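Local coordinates for protein endonuclease EndoMS (Thermococcus kodakarensis KOD1, PDB 5GKE) that binds double-stranded DNA and cuts both of its strands at mismatched base pairs, acting as a mismatch restriction endonuclease, at residues Val177-Arg182 and Gly210-Pro215; His188-Leu193 and Lys222-Lys227. The protein carries 1 engineered substitution. One frame throughout, in Å; residues are numbered along the deposited sequence.

Interaction 1: residues Val177-Arg182 and Gly210-Pro215. With MG (magnesium ion), chain E; nucleotides of chain C.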
loop_
_atom_site.group_PDB
_atom_site.type_symbol
_atom_site.label_atom_id
_atom_site.label_comp_id
_atom_site.label_asym_id
_atom_site.label_seq_id
_atom_site.Cartn_x
_atom_site.Cartn_y
_atom_site.Cartn_z
ATOM N N VAL A 177 -16.944 -11.090 -20.752
ATOM C CA VAL A 177 -16.146 -10.319 -19.800
ATOM C C VAL A 177 -14.975 -11.144 -19.342
ATOM O O VAL A 177 -15.162 -12.290 -18.927
ATOM C CB VAL A 177 -16.907 -9.942 -18.531
ATOM C CG1 VAL A 177 -16.245 -8.743 -17.879
ATOM C CG2 VAL A 177 -18.334 -9.668 -18.828
ATOM N N LEU A 178 -13.777 -10.575 -19.410
ATOM C CA LEU A 178 -12.626 -11.161 -18.726
ATOM C C LEU A 178 -12.300 -10.313 -17.506
ATOM O O LEU A 178 -12.281 -9.076 -17.592
ATOM C CB LEU A 178 -11.404 -11.237 -19.626
ATOM C CG LEU A 178 -11.410 -12.010 -20.939
ATOM C CD1 LEU A 178 -9.977 -12.037 -21.468
ATOM C CD2 LEU A 178 -11.970 -13.420 -20.771
ATOM N N GLU A 179 -12.091 -10.974 -16.368
ATOM C CA GLU A 179 -11.460 -10.340 -15.216
ATOM C C GLU A 179 -10.084 -10.978 -14.999
ATOM O O GLU A 179 -9.973 -12.195 -14.868
ATOM C CB GLU A 179 -12.328 -10.467 -13.964
ATOM C CG GLU A 179 -11.668 -9.926 -12.685
ATOM C CD GLU A 179 -11.382 -8.425 -12.717
ATOM O OE1 GLU A 179 -10.671 -7.937 -11.812
ATOM O OE2 GLU A 179 -11.877 -7.721 -13.629
ATOM N N LEU A 180 -9.041 -10.155 -15.007
ATOM C CA LEU A 180 -7.670 -10.646 -14.895
ATOM C C LEU A 180 -7.127 -10.414 -13.500
ATOM O O LEU A 180 -7.451 -9.404 -12.861
ATOM C CB LEU A 180 -6.748 -9.961 -15.905
ATOM C CG LEU A 180 -7.278 -9.720 -17.314
ATOM C CD1 LEU A 180 -6.232 -8.994 -18.187
ATOM C CD2 LEU A 180 -7.711 -11.035 -17.944
ATOM N N LYS A 181 -6.313 -11.360 -13.035
ATOM C CA LYS A 181 -5.499 -11.189 -11.830
ATOM C C LYS A 181 -4.122 -11.770 -12.053
ATOM O O LYS A 181 -3.997 -12.935 -12.454
ATOM C CB LYS A 181 -6.137 -11.852 -10.611
ATOM C CG LYS A 181 -7.440 -11.222 -10.181
ATOM C CD LYS A 181 -7.269 -9.764 -9.791
ATOM C CE LYS A 181 -8.631 -9.102 -9.633
ATOM N NZ LYS A 181 -8.572 -7.622 -9.583
ATOM N N ARG A 182 -3.095 -10.973 -11.762
ATOM C CA ARG A 182 -1.698 -11.392 -11.929
ATOM C C ARG A 182 -1.296 -12.406 -10.868
ATOM O O ARG A 182 -0.284 -13.075 -10.985
ATOM C CB ARG A 182 -0.745 -10.178 -11.879
ATOM C CG ARG A 182 -0.684 -9.437 -10.540
ATOM C CD ARG A 182 0.515 -8.475 -10.486
ATOM N NE ARG A 182 1.701 -9.146 -11.003
ATOM C CZ ARG A 182 2.427 -10.012 -10.303
ATOM N NH1 ARG A 182 2.120 -10.278 -9.046
ATOM N NH2 ARG A 182 3.463 -10.602 -10.860
ATOM N N GLY A 210 -18.968 -14.647 -18.168
ATOM C CA GLY A 210 -17.832 -14.153 -17.405
ATOM C C GLY A 210 -16.685 -15.137 -17.306
ATOM O O GLY A 210 -16.891 -16.330 -17.066
ATOM N N ILE A 211 -15.460 -14.639 -17.375
ATOM C CA ILE A 211 -14.317 -15.526 -17.227
ATOM C C ILE A 211 -13.281 -14.892 -16.321
ATOM O O ILE A 211 -12.817 -13.780 -16.576
ATOM C CB ILE A 211 -13.652 -15.863 -18.567
ATOM C CG1 ILE A 211 -14.665 -16.414 -19.565
ATOM C CG2 ILE A 211 -12.516 -16.854 -18.353
ATOM C CD1 ILE A 211 -14.015 -16.983 -20.813
ATOM N N LEU A 212 -12.936 -15.599 -15.255
ATOM C CA LEU A 212 -11.862 -15.165 -14.385
ATOM C C LEU A 212 -10.565 -15.736 -14.929
ATOM O O LEU A 212 -10.460 -16.927 -15.205
ATOM C CB LEU A 212 -12.091 -15.611 -12.941
ATOM C CG LEU A 212 -11.014 -15.219 -11.923
ATOM C CD1 LEU A 212 -10.669 -13.750 -11.993
ATOM C CD2 LEU A 212 -11.510 -15.540 -10.556
ATOM N N VAL A 213 -9.588 -14.873 -15.120
ATOM C CA VAL A 213 -8.343 -15.300 -15.717
ATOM C C VAL A 213 -7.231 -14.972 -14.726
ATOM O O VAL A 213 -6.930 -13.808 -14.467
ATOM C CB VAL A 213 -8.124 -14.606 -17.094
ATOM C CG1 VAL A 213 -6.831 -15.056 -17.740
ATOM C CG2 VAL A 213 -9.298 -14.885 -18.013
ATOM N N ALA A 214 -6.638 -16.006 -14.153
ATOM C CA ALA A 214 -5.610 -15.826 -13.145
ATOM C C ALA A 214 -4.740 -17.079 -13.099
ATOM O O ALA A 214 -5.040 -18.060 -13.768
ATOM C CB ALA A 214 -6.255 -15.552 -11.791
ATOM N N PRO A 215 -3.647 -17.049 -12.334
ATOM C CA PRO A 215 -2.878 -18.297 -12.201
ATOM C C PRO A 215 -3.548 -19.358 -11.308
ATOM O O PRO A 215 -3.198 -20.527 -11.416
ATOM C CB PRO A 215 -1.544 -17.826 -11.603
ATOM C CG PRO A 215 -1.772 -16.433 -11.121
ATOM C CD PRO A 215 -2.863 -15.862 -11.950
HETATM MG MG MG E . -10.381 -5.813 -12.838
ATOM P P DG C 9 1.634 -8.288 -5.960
ATOM O OP1 DG C 9 1.276 -9.518 -5.217
ATOM O OP2 DG C 9 1.293 -8.151 -7.389
ATOM O "O5'" DG C 9 1.014 -7.057 -5.164
ATOM C "C5'" DG C 9 1.141 -6.996 -3.753
ATOM C "C4'" DG C 9 1.807 -5.700 -3.319
ATOM O "O4'" DG C 9 0.956 -4.578 -3.653
ATOM C "C3'" DG C 9 2.104 -5.614 -1.824
ATOM O "O3'" DG C 9 3.512 -5.670 -1.612
ATOM C "C2'" DG C 9 1.533 -4.272 -1.375
ATOM C "C1'" DG C 9 0.568 -3.892 -2.488
ATOM N N9 DG C 9 -0.840 -4.179 -2.214
ATOM C C8 DG C 9 -1.658 -5.050 -2.903
ATOM N N7 DG C 9 -2.895 -5.067 -2.463
ATOM C C5 DG C 9 -2.899 -4.139 -1.423
ATOM C C6 DG C 9 -3.954 -3.730 -0.565
ATOM O O6 DG C 9 -5.143 -4.115 -0.551
ATOM N N1 DG C 9 -3.524 -2.782 0.352
ATOM C C2 DG C 9 -2.243 -2.284 0.436
ATOM N N2 DG C 9 -2.028 -1.363 1.390
ATOM N N3 DG C 9 -1.244 -2.658 -0.357
ATOM C C4 DG C 9 -1.639 -3.586 -1.258
ATOM P P DC C 6 -8.479 -4.408 -10.403
ATOM O OP1 DC C 6 -8.611 -5.650 -11.197
ATOM O OP2 DC C 6 -8.879 -4.419 -8.982
ATOM O "O5'" DC C 6 -6.950 -3.972 -10.508
ATOM C "C5'" DC C 6 -6.380 -3.779 -11.793
ATOM C "C4'" DC C 6 -4.966 -3.255 -11.693
ATOM O "O4'" DC C 6 -4.942 -2.056 -10.883
ATOM C "C3'" DC C 6 -3.967 -4.203 -11.049
ATOM O "O3'" DC C 6 -2.695 -3.978 -11.631
ATOM C "C2'" DC C 6 -4.004 -3.769 -9.588
ATOM C "C1'" DC C 6 -4.126 -2.263 -9.747
ATOM N N1 DC C 6 -4.760 -1.553 -8.591
ATOM C C2 DC C 6 -4.060 -0.533 -7.942
ATOM O O2 DC C 6 -2.913 -0.262 -8.311
ATOM N N3 DC C 6 -4.653 0.124 -6.915
ATOM C C4 DC C 6 -5.902 -0.201 -6.546
ATOM N N4 DC C 6 -6.450 0.472 -5.525
ATOM C C5 DC C 6 -6.635 -1.234 -7.202
ATOM C C6 DC C 6 -6.034 -1.872 -8.214
#
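Val-177 pairs with Gly-210 in two parallel strands, its O accepting the N-H of Ile-211 at 2.8 Å. Leu-178 turns to the other face of the sheet, where CD2 lies alongside Ile-211 CB (3.7 Å), the two side chains pointing the same way. Glu-179 grips the neighbouring strand through both backbone atoms: N donates to Ile-211 O (2.9 Å) and O accepts from Val-213 N (2.7 Å). Its side chain leaves with CG anti to the backbone N (chi1 175°) and bends at chi2, bringing both carboxylate oxygens to the magnesium ion, OE1 at 2.4 Å. Glu-Leu-Lys here is the (D/E)XK part of the PD-(D/E)XK nuclease motif, at the end of the first strand of a beta-alpha-beta unit whose strands helix 187-204 connects. Leu-180 returns to the face of Leu-178, setting CD2 against Val-213 CB (3.7 Å), with helix 132-141 covering both leucines. Lys-181 N donates to Val-213 O, while its NZ hydrogen-bonds OP1 of DC6 of chain C, itself a metal ligand, and forms a salt bridge with Glu-179 OE1 (3.1 Å) whose hydrogen bond is weak. Arg-182, anchored by Gly-130 O, gives a weak bond from NH1 to OP2 of DG9 of chain C.

Interaction 2: residues His188-Leu193 and Lys222-Lys227. With nucleotides of chain C; nucleotides of chain D.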
loop_
_atom_site.group_PDB
_atom_site.type_symbol
_atom_site.label_atom_id
_atom_site.label_comp_id
_atom_site.label_asym_id
_atom_site.label_seq_id
_atom_site.Cartn_x
_atom_site.Cartn_y
_atom_site.Cartn_z
ATOM N N HIS A 188 -12.825 -10.923 -3.856
ATOM C CA HIS A 188 -12.895 -9.583 -4.422
ATOM C C HIS A 188 -12.988 -9.642 -5.956
ATOM O O HIS A 188 -13.826 -8.971 -6.555
ATOM C CB HIS A 188 -11.660 -8.799 -3.953
ATOM C CG HIS A 188 -11.481 -7.455 -4.591
ATOM N ND1 HIS A 188 -10.497 -7.204 -5.520
ATOM C CD2 HIS A 188 -12.128 -6.278 -4.393
ATOM C CE1 HIS A 188 -10.559 -5.931 -5.891
ATOM N NE2 HIS A 188 -11.538 -5.353 -5.225
ATOM N N ALA A 189 -12.163 -10.487 -6.579
ATOM C CA ALA A 189 -12.106 -10.572 -8.036
ATOM C C ALA A 189 -13.411 -11.099 -8.610
ATOM O O ALA A 189 -13.897 -10.591 -9.623
ATOM C CB ALA A 189 -10.946 -11.453 -8.491
ATOM N N VAL A 190 -13.970 -12.115 -7.960
ATOM C CA VAL A 190 -15.179 -12.759 -8.459
ATOM C C VAL A 190 -16.379 -11.824 -8.323
ATOM O O VAL A 190 -17.274 -11.830 -9.166
ATOM C CB VAL A 190 -15.431 -14.094 -7.737
ATOM C CG1 VAL A 190 -16.566 -14.823 -8.382
ATOM C CG2 VAL A 190 -14.169 -14.976 -7.830
ATOM N N ARG A 191 -16.357 -10.996 -7.283
ATOM C CA ARG A 191 -17.368 -9.978 -7.058
ATOM C C ARG A 191 -17.326 -8.928 -8.151
ATOM O O ARG A 191 -18.364 -8.450 -8.591
ATOM C CB ARG A 191 -17.179 -9.292 -5.694
ATOM C CG ARG A 191 -17.383 -10.180 -4.492
ATOM C CD ARG A 191 -17.603 -9.358 -3.223
ATOM N NE ARG A 191 -17.546 -10.228 -2.058
ATOM C CZ ARG A 191 -16.509 -10.331 -1.229
ATOM N NH1 ARG A 191 -15.423 -9.583 -1.398
ATOM N NH2 ARG A 191 -16.573 -11.178 -0.211
ATOM N N GLN A 192 -16.116 -8.539 -8.545
ATOM C CA GLN A 192 -15.923 -7.669 -9.696
ATOM C C GLN A 192 -16.559 -8.297 -10.947
ATOM O O GLN A 192 -17.440 -7.713 -11.569
ATOM C CB GLN A 192 -14.431 -7.428 -9.934
ATOM C CG GLN A 192 -13.905 -6.071 -9.495
ATOM C CD GLN A 192 -12.390 -5.955 -9.705
ATOM O OE1 GLN A 192 -11.900 -5.473 -10.748
ATOM N NE2 GLN A 192 -11.646 -6.411 -8.721
ATOM N N LEU A 193 -16.107 -9.502 -11.282
ATOM C CA LEU A 193 -16.590 -10.241 -12.432
ATOM C C LEU A 193 -18.118 -10.405 -12.444
ATOM O O LEU A 193 -18.758 -10.127 -13.440
ATOM C CB LEU A 193 -15.925 -11.620 -12.480
ATOM C CG LEU A 193 -16.319 -12.475 -13.694
ATOM C CD1 LEU A 193 -16.047 -11.704 -14.983
ATOM C CD2 LEU A 193 -15.590 -13.826 -13.715
ATOM N N LYS A 222 -13.304 -19.837 -5.918
ATOM C CA LYS A 222 -13.807 -20.946 -6.738
ATOM C C LYS A 222 -15.233 -21.319 -6.326
ATOM O O LYS A 222 -16.098 -21.567 -7.171
ATOM C CB LYS A 222 -12.888 -22.168 -6.632
ATOM C CG LYS A 222 -13.553 -23.491 -7.014
ATOM C CD LYS A 222 -12.599 -24.681 -6.858
ATOM C CE LYS A 222 -13.333 -26.010 -6.964
ATOM N NZ LYS A 222 -13.101 -26.885 -5.776
ATOM N N ARG A 223 -15.469 -21.340 -5.021
ATOM C CA ARG A 223 -16.799 -21.584 -4.483
ATOM C C ARG A 223 -17.803 -20.597 -5.081
ATOM O O ARG A 223 -18.816 -20.999 -5.644
ATOM C CB ARG A 223 -16.769 -21.494 -2.950
ATOM C CG ARG A 223 -18.121 -21.609 -2.260
ATOM C CD ARG A 223 -17.973 -22.017 -0.792
ATOM N NE ARG A 223 -17.290 -21.015 0.027
ATOM C CZ ARG A 223 -16.144 -21.227 0.675
ATOM N NH1 ARG A 223 -15.548 -22.411 0.603
ATOM N NH2 ARG A 223 -15.593 -20.255 1.402
ATOM N N LEU A 224 -17.500 -19.308 -4.993
ATOM C CA LEU A 224 -18.389 -18.272 -5.519
ATOM C C LEU A 224 -18.475 -18.262 -7.042
ATOM O O LEU A 224 -19.520 -17.967 -7.617
ATOM C CB LEU A 224 -17.931 -16.912 -5.034
ATOM C CG LEU A 224 -18.754 -15.719 -5.492
ATOM C CD1 LEU A 224 -20.240 -15.931 -5.200
ATOM C CD2 LEU A 224 -18.238 -14.491 -4.783
ATOM N N LEU A 225 -17.361 -18.568 -7.688
ATOM C CA LEU A 225 -17.315 -18.613 -9.133
ATOM C C LEU A 225 -18.315 -19.632 -9.632
ATOM O O LEU A 225 -19.203 -19.316 -10.417
ATOM C CB LEU A 225 -15.909 -18.978 -9.613
ATOM C CG LEU A 225 -15.641 -18.711 -11.086
ATOM C CD1 LEU A 225 -15.482 -17.222 -11.312
ATOM C CD2 LEU A 225 -14.411 -19.469 -11.565
ATOM N N GLU A 226 -18.158 -20.858 -9.147
ATOM C CA GLU A 226 -18.973 -21.978 -9.575
ATOM C C GLU A 226 -20.443 -21.764 -9.276
ATOM O O GLU A 226 -21.295 -22.002 -10.126
ATOM C CB GLU A 226 -18.484 -23.253 -8.907
ATOM C CG GLU A 226 -17.135 -23.696 -9.418
ATOM C CD GLU A 226 -16.563 -24.854 -8.625
ATOM O OE1 GLU A 226 -17.067 -25.118 -7.510
ATOM O OE2 GLU A 226 -15.610 -25.498 -9.121
ATOM N N LYS A 227 -20.734 -21.298 -8.069
ATOM C CA LYS A 227 -22.104 -21.023 -7.681
ATOM C C LYS A 227 -22.769 -20.106 -8.695
ATOM O O LYS A 227 -23.912 -20.296 -9.051
ATOM C CB LYS A 227 -22.150 -20.404 -6.276
ATOM C CG LYS A 227 -23.447 -19.643 -5.940
ATOM C CD LYS A 227 -23.460 -19.169 -4.478
ATOM C CE LYS A 227 -24.600 -18.184 -4.192
ATOM N NZ LYS A 227 -24.436 -16.849 -4.866
ATOM P P DC C 6 -8.479 -4.408 -10.403
ATOM O OP1 DC C 6 -8.611 -5.650 -11.197
ATOM O OP2 DC C 6 -8.879 -4.419 -8.982
ATOM O "O5'" DC C 6 -6.950 -3.972 -10.508
ATOM C "C5'" DC C 6 -6.380 -3.779 -11.793
ATOM C "C4'" DC C 6 -4.966 -3.255 -11.693
ATOM O "O4'" DC C 6 -4.942 -2.056 -10.883
ATOM C "C3'" DC C 6 -3.967 -4.203 -11.049
ATOM O "O3'" DC C 6 -2.695 -3.978 -11.631
ATOM C "C2'" DC C 6 -4.004 -3.769 -9.588
ATOM C "C1'" DC C 6 -4.126 -2.263 -9.747
ATOM N N1 DC C 6 -4.760 -1.553 -8.591
ATOM C C2 DC C 6 -4.060 -0.533 -7.942
ATOM O O2 DC C 6 -2.913 -0.262 -8.311
ATOM N N3 DC C 6 -4.653 0.124 -6.915
ATOM C C4 DC C 6 -5.902 -0.201 -6.546
ATOM N N4 DC C 6 -6.450 0.472 -5.525
ATOM C C5 DC C 6 -6.635 -1.234 -7.202
ATOM C C6 DC C 6 -6.034 -1.872 -8.214
ATOM P P DG D 5 -14.233 -10.831 2.278
ATOM O OP1 DG D 5 -15.675 -10.717 2.608
ATOM O OP2 DG D 5 -13.817 -10.993 0.873
ATOM O "O5'" DG D 5 -13.501 -9.551 2.883
ATOM C "C5'" DG D 5 -13.676 -9.221 4.253
ATOM C "C4'" DG D 5 -12.694 -8.144 4.676
ATOM O "O4'" DG D 5 -11.328 -8.635 4.516
ATOM C "C3'" DG D 5 -12.765 -6.839 3.863
ATOM O "O3'" DG D 5 -12.602 -5.745 4.736
ATOM C "C2'" DG D 5 -11.571 -6.971 2.926
ATOM C "C1'" DG D 5 -10.584 -7.646 3.856
ATOM N N9 DG D 5 -9.436 -8.244 3.177
ATOM C C8 DG D 5 -9.424 -8.919 1.981
ATOM N N7 DG D 5 -8.228 -9.318 1.624
ATOM C C5 DG D 5 -7.401 -8.858 2.644
ATOM C C6 DG D 5 -5.998 -8.979 2.814
ATOM O O6 DG D 5 -5.185 -9.534 2.074
ATOM N N1 DG D 5 -5.563 -8.367 3.989
ATOM C C2 DG D 5 -6.387 -7.726 4.887
ATOM N N2 DG D 5 -5.799 -7.190 5.969
ATOM N N3 DG D 5 -7.697 -7.614 4.734
ATOM C C4 DG D 5 -8.131 -8.200 3.602
#
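Val-190 meets Leu-224 and Leu-225 mainly through one methyl, CG1. Val-190 CG1 lies 3.7 Å from Leu-224 CG and 3.9 Å from Leu-225 CD1, so it sits over the step between two consecutive leucines. With CG1 anti to its backbone N (chi1 -173°), Val-190 slides past Leu-224, the two side chains running in opposite directions. One turn further on, the side chains of Leu-193 and Leu-225 cross at an angle, CD2 of the first 4.2 Å from CD1 of the second, extending the patch toward strand 208-214. There Leu-212 supports Val-190, Leu-193 and Leu-225, so both helices also pack on one residue of the sheet. They run nearly parallel, their segment axes inclined by 21° and 9.4 Å apart at closest approach, as two helices on one face of an alpha/beta nuclease domain.

Beyond this apolar strip, Arg-191 points away from the second helix, and only its CG brushes Leu-224 CD2 (4.4 Å). Its extended chain brings the guanidinium edge-on to a phosphate: NH1 (3.1 Å) and NH2 (3.0 Å) both donate to OP2 of DG5 of chain D, in the plane of the group, and NH2 adds a weak bond to OP1. Ser-195 of the second subunit accepts a weak bond from NE, and Tyr-196 of that subunit packs alongside. The same turn carries Gln-192 of the magnesium site. Since the contact between the helices is purely apolar, it supplies burial but little direction; directional bonding lies with Arg-191, which probably offsets phosphate charge where the subunits meet on the DNA.

How the interactions relate
Interactions 1 and 2 are both buried and lie about 10 Å apart, centre to centre, on successive layers of the same nuclease domain. Strand 175-180, helix 187-204 and strand 208-214 follow one another along the chain, so interaction 1 joins the two strands of this unit while interaction 2 joins its helix to helix 219-227. The first is held by a ladder of backbone hydrogen bonds, the second by apolar side-chain packing. They meet where Leu-193 CD2 packs 3.5 Å from Leu-212 N and where Ala-189 touches Lys-181. Segment 177-182 reaches chain C through the metal, Lys-181 and Arg-182, while Arg-191 of 188-193 bonds chain D and the same helix also borders chain C.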